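Local coordinates for ATP-dependent DNA ligase (PDB 6NHZ), which joins DNA ends in mycobacterial non-homologous end joining, using ATP to seal breaks in double-stranded DNA, at residues A13-V18 with K185-N190. The protein carries 1 engineered substitution. Residues are numbered along the deposited sequence; the frame is centred on the assembly and turned at random.
Sequences ATHGTV and KDKHWN. With ATP (adenosine-5'-triphosphate), chain B.
The side chain of K185 passes across one face of the H15 imidazole and on to the triphosphate of ATP. Its CE lies 3.5 Å from the centroid of the H15 ring, only 6° off the ring normal, a CH-pi contact over the face, while K187 CD meets the edge of the same ring, 3.8 Å from H15 CE1. The K185 chain is extended beyond CG, which carries NZ to two phosphates at once, donating hydrogen bonds to ATP O1A (2.6 Å) and ATP O1G (2.8 Å). K187, bent at chi3 (64°), hydrogen-bonds through NZ to ATP O2A, so the two lysines grip different oxygens of the alpha-phosphate. R179, R51 and K168 add further hydrogen bonds to the nucleotide.

Behind these side chains, strands 12-15 and 184-187 pair in parallel, with K185 N bonded to T14 O and G16 N to K185 O. Beyond the strand end, G16-V18 runs past D186, whose trans chi1 (-168°) points the carboxylate at the V18 amide; D186 OD2 accepts V18 N at 2.9 Å on its anti side, somewhat out of the carboxylate plane, and V18 CG1 packs on D186 CB. F154 of helix 150-159 touches both residues.

The pairing thus fixes H15 and K185 on one face of the nucleotidyltransferase sheet, where the lysines probably offset the charge of the alpha- and gamma-phosphates and help hold ATP in place for adenylate transfer.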
ATOM      1  N   ALA A  13      -3.102   2.005  12.408  1.00 16.02           N
ATOM      2  CA  ALA A  13      -1.986   1.569  13.235  1.00 13.02           C
ATOM      3  C   ALA A  13      -1.012   2.715  13.486  1.00 15.66           C
ATOM      4  O   ALA A  13      -0.942   3.668  12.718  1.00 16.15           O
ATOM      5  CB  ALA A  13      -1.208   0.425  12.576  1.00 14.13           C
ATOM      6  N   THR A  14      -0.205   2.551  14.526  1.00 16.18           N
ATOM      7  CA  THR A  14       0.787   3.537  14.934  1.00 18.11           C
ATOM      8  C   THR A  14       2.178   3.056  14.554  1.00 18.20           C
ATOM      9  O   THR A  14       2.519   1.893  14.791  1.00 16.17           O
ATOM     10  CB  THR A  14       0.692   3.764  16.447  1.00 20.32           C
ATOM     11  OG1 THR A  14      -0.647   4.133  16.782  1.00 18.17           O
ATOM     12  CG2 THR A  14       1.652   4.849  16.894  1.00 19.87           C
ATOM     13  N   HIS A  15       2.990   3.947  13.966  1.00 20.35           N
ATOM     14  CA  HIS A  15       4.352   3.560  13.622  1.00 17.37           C
ATOM     15  C   HIS A  15       5.131   3.197  14.881  1.00 19.02           C
ATOM     16  O   HIS A  15       5.101   3.931  15.875  1.00 17.86           O
ATOM     17  CB  HIS A  15       5.075   4.684  12.876  1.00 23.18           C
ATOM     18  CG  HIS A  15       4.940   4.612  11.387  1.00 32.57           C
ATOM     19  ND1 HIS A  15       5.274   3.490  10.662  1.00 36.98           N
ATOM     20  CD2 HIS A  15       4.551   5.543  10.483  1.00 31.13           C
ATOM     21  CE1 HIS A  15       5.072   3.722   9.377  1.00 33.02           C
ATOM     22  NE2 HIS A  15       4.640   4.963   9.242  1.00 39.08           N
ATOM     23  N   GLY A  16       5.822   2.064  14.831  1.00 17.42           N
ATOM     24  CA  GLY A  16       6.532   1.578  15.993  1.00 17.55           C
ATOM     25  C   GLY A  16       7.477   0.456  15.623  1.00 17.53           C
ATOM     26  O   GLY A  16       7.669   0.139  14.446  1.00 20.54           O
ATOM     27  N   THR A  17       8.060  -0.157  16.648  1.00 16.57           N
ATOM     28  CA  THR A  17       8.948  -1.307  16.481  1.00 18.00           C
ATOM     29  C   THR A  17       8.301  -2.563  17.060  1.00 16.49           C
ATOM     30  O   THR A  17       7.906  -2.569  18.232  1.00 17.53           O
ATOM     31  CB  THR A  17      10.286  -1.045  17.177  1.00 19.38           C
ATOM     32  OG1 THR A  17      10.976  -0.007  16.477  1.00 20.07           O
ATOM     33  CG2 THR A  17      11.140  -2.309  17.230  1.00 18.85           C
ATOM     34  N   VAL A  18       8.235  -3.640  16.267  1.00 15.26           N
ATOM     35  CA  VAL A  18       7.621  -4.886  16.755  1.00 15.88           C
ATOM     36  C   VAL A  18       8.616  -5.912  17.296  1.00 17.16           C
ATOM     37  O   VAL A  18       8.189  -6.862  17.974  1.00 16.45           O
ATOM     38  CB  VAL A  18       6.747  -5.567  15.670  1.00 17.02           C
ATOM     39  CG1 VAL A  18       5.695  -4.604  15.141  1.00 14.71           C
ATOM     40  CG2 VAL A  18       7.609  -6.082  14.529  1.00 17.83           C
ATOM     41  N   LYS A 185       2.555  -0.606  13.463  1.00 13.91           N
ATOM     42  CA  LYS A 185       3.041  -0.886  12.120  1.00 16.02           C
ATOM     43  C   LYS A 185       4.533  -0.596  12.040  1.00 17.46           C
ATOM     44  O   LYS A 185       5.026   0.397  12.595  1.00 17.19           O
ATOM     45  CB  LYS A 185       2.284  -0.099  11.048  1.00 14.84           C
ATOM     46  CG  LYS A 185       2.149   1.403  11.306  1.00 17.97           C
ATOM     47  CD  LYS A 185       1.804   2.167  10.030  1.00 19.80           C
ATOM     48  CE  LYS A 185       1.510   3.639  10.332  1.00 24.99           C
ATOM     49  NZ  LYS A 185       1.263   4.443   9.103  1.00 22.83           N
ATOM     50  N   ASP A 186       5.244  -1.493  11.360  1.00 17.07           N
ATOM     51  CA  ASP A 186       6.703  -1.502  11.325  1.00 16.71           C
ATOM     52  C   ASP A 186       7.107  -1.888   9.909  1.00 15.78           C
ATOM     53  O   ASP A 186       6.931  -3.042   9.506  1.00 16.59           O
ATOM     54  CB  ASP A 186       7.227  -2.485  12.368  1.00 17.08           C
ATOM     55  CG  ASP A 186       8.705  -2.359  12.615  1.00 18.82           C
ATOM     56  OD1 ASP A 186       9.383  -1.619  11.870  1.00 19.73           O
ATOM     57  OD2 ASP A 186       9.174  -3.025  13.562  1.00 20.07           O
ATOM     58  N   LYS A 187       7.635  -0.933   9.142  1.00 19.22           N
ATOM     59  CA  LYS A 187       7.917  -1.156   7.730  1.00 17.91           C
ATOM     60  C   LYS A 187       9.383  -1.496   7.510  1.00 25.66           C
ATOM     61  O   LYS A 187      10.273  -1.011   8.215  1.00 25.36           O
ATOM     62  CB  LYS A 187       7.557   0.074   6.898  1.00 20.48           C
ATOM     63  CG  LYS A 187       6.138   0.581   7.086  1.00 24.18           C
ATOM     64  CD  LYS A 187       5.859   1.794   6.224  1.00 27.60           C
ATOM     65  CE  LYS A 187       5.948   1.445   4.740  1.00 26.49           C
ATOM     66  NZ  LYS A 187       5.227   2.460   3.916  1.00 31.23           N
ATOM     67  N   HIS A 188       9.638  -2.304   6.489  1.00 20.72           N
ATOM     68  CA  HIS A 188      11.017  -2.734   6.280  1.00 30.59           C
ATOM     69  C   HIS A 188      11.867  -1.647   5.641  1.00 35.41           C
ATOM     70  O   HIS A 188      13.033  -1.477   6.010  1.00 40.78           O
ATOM     71  CB  HIS A 188      11.052  -4.002   5.441  1.00 28.78           C
ATOM     72  CG  HIS A 188      10.566  -5.206   6.180  1.00 29.06           C
ATOM     73  ND1 HIS A 188      11.074  -5.576   7.407  1.00 25.57           N
ATOM     74  CD2 HIS A 188       9.616  -6.123   5.872  1.00 24.37           C
ATOM     75  CE1 HIS A 188      10.454  -6.667   7.824  1.00 24.75           C
ATOM     76  NE2 HIS A 188       9.568  -7.021   6.910  1.00 25.14           N
ATOM     77  N   TRP A 189      11.313  -0.898   4.695  1.00 34.47           N
ATOM     78  CA  TRP A 189      12.099   0.054   3.927  1.00 40.91           C
ATOM     79  C   TRP A 189      11.628   1.477   4.185  1.00 44.79           C
ATOM     80  O   TRP A 189      10.439   1.732   4.395  1.00 37.75           O
ATOM     81  CB  TRP A 189      12.058  -0.257   2.419  1.00 41.68           C
ATOM     82  CG  TRP A 189      12.620  -1.611   2.092  1.00 45.39           C
ATOM     83  CD1 TRP A 189      13.954  -1.955   1.935  1.00 48.04           C
ATOM     84  CD2 TRP A 189      11.865  -2.835   1.896  1.00 49.61           C
ATOM     85  NE1 TRP A 189      14.052  -3.288   1.666  1.00 49.07           N
ATOM     86  CE2 TRP A 189      12.809  -3.864   1.631  1.00 49.94           C
ATOM     87  CE3 TRP A 189      10.497  -3.160   1.922  1.00 46.61           C
ATOM     88  CZ2 TRP A 189      12.435  -5.188   1.397  1.00 53.45           C
ATOM     89  CZ3 TRP A 189      10.130  -4.501   1.683  1.00 47.93           C
ATOM     90  CH2 TRP A 189      11.077  -5.468   1.438  1.00 46.72           C
ATOM     91  N   ASN A 190      12.588   2.399   4.182  1.00 49.05           N
ATOM     92  CA  ASN A 190      12.276   3.817   4.218  1.00 46.30           C
ATOM     93  C   ASN A 190      11.683   4.257   2.881  1.00 43.36           C
ATOM     94  O   ASN A 190      11.881   3.625   1.837  1.00 45.02           O
ATOM     95  CB  ASN A 190      13.530   4.638   4.531  1.00 45.69           C
ATOM     96  CG  ASN A 190      14.366   4.029   5.643  1.00 51.15           C
ATOM     97  OD1 ASN A 190      15.358   3.345   5.390  1.00 56.52           O
ATOM     98  ND2 ASN A 190      13.982   4.305   6.886  1.00 56.19           N
TER
HETATM   99  PG  ATP B 801      -1.775   5.316   7.223  1.00 24.22           P
HETATM  100  O1G ATP B 801      -1.507   4.530   8.483  1.00 19.88           O
HETATM  101  O2G ATP B 801      -2.403   6.647   7.482  1.00 21.57           O
HETATM  102  O3G ATP B 801      -2.458   4.528   6.128  1.00 22.58           O
HETATM  103  PB  ATP B 801       0.393   5.231   5.288  1.00 29.57           P
HETATM  104  O1B ATP B 801       1.774   5.831   5.307  1.00 33.89           O
HETATM  105  O2B ATP B 801      -0.512   5.347   4.091  1.00 32.42           O
HETATM  106  O3B ATP B 801      -0.329   5.761   6.635  1.00 25.43           O
HETATM  107  PA  ATP B 801       1.890   2.909   6.016  1.00 25.00           P
HETATM  108  O1A ATP B 801       2.634   3.721   7.046  1.00 25.09           O
HETATM  109  O2A ATP B 801       2.593   2.404   4.782  1.00 23.53           O
HETATM  110  O3A ATP B 801       0.540   3.661   5.584  1.00 26.97           O
HETATM  111  O5' ATP B 801       1.170   1.640   6.719  1.00 25.33           O
HETATM  112  C5' ATP B 801       0.771   0.566   5.874  1.00 24.03           C
HETATM  113  C4' ATP B 801      -0.667   0.782   5.401  1.00 21.67           C
HETATM  114  O4' ATP B 801      -1.244  -0.428   4.889  1.00 20.41           O
HETATM  115  C3' ATP B 801      -1.571   1.214   6.526  1.00 23.92           C
HETATM  116  O3' ATP B 801      -2.624   1.995   5.963  1.00 20.23           O
HETATM  117  C2' ATP B 801      -2.197  -0.079   6.982  1.00 20.82           C
HETATM  118  O2' ATP B 801      -3.429   0.209   7.655  1.00 19.90           O
HETATM  119  C1' ATP B 801      -2.379  -0.843   5.677  1.00 19.97           C
HETATM  120  N9  ATP B 801      -2.222  -2.290   5.948  1.00 16.02           N
HETATM  121  C8  ATP B 801      -1.459  -3.143   5.240  1.00 19.33           C
HETATM  122  N7  ATP B 801      -1.515  -4.396   5.758  1.00 16.16           N
HETATM  123  C5  ATP B 801      -2.327  -4.342   6.826  1.00 16.39           C
HETATM  124  C6  ATP B 801      -2.832  -5.305   7.830  1.00 15.05           C
HETATM  125  N6  ATP B 801      -2.449  -6.603   7.827  1.00 14.22           N
HETATM  126  N1  ATP B 801      -3.666  -4.832   8.771  1.00 12.31           N
HETATM  127  C2  ATP B 801      -4.059  -3.544   8.826  1.00 13.25           C
HETATM  128  N3  ATP B 801      -3.644  -2.617   7.948  1.00 15.94           N
HETATM  129  C4  ATP B 801      -2.792  -2.954   6.948  1.00 14.87           C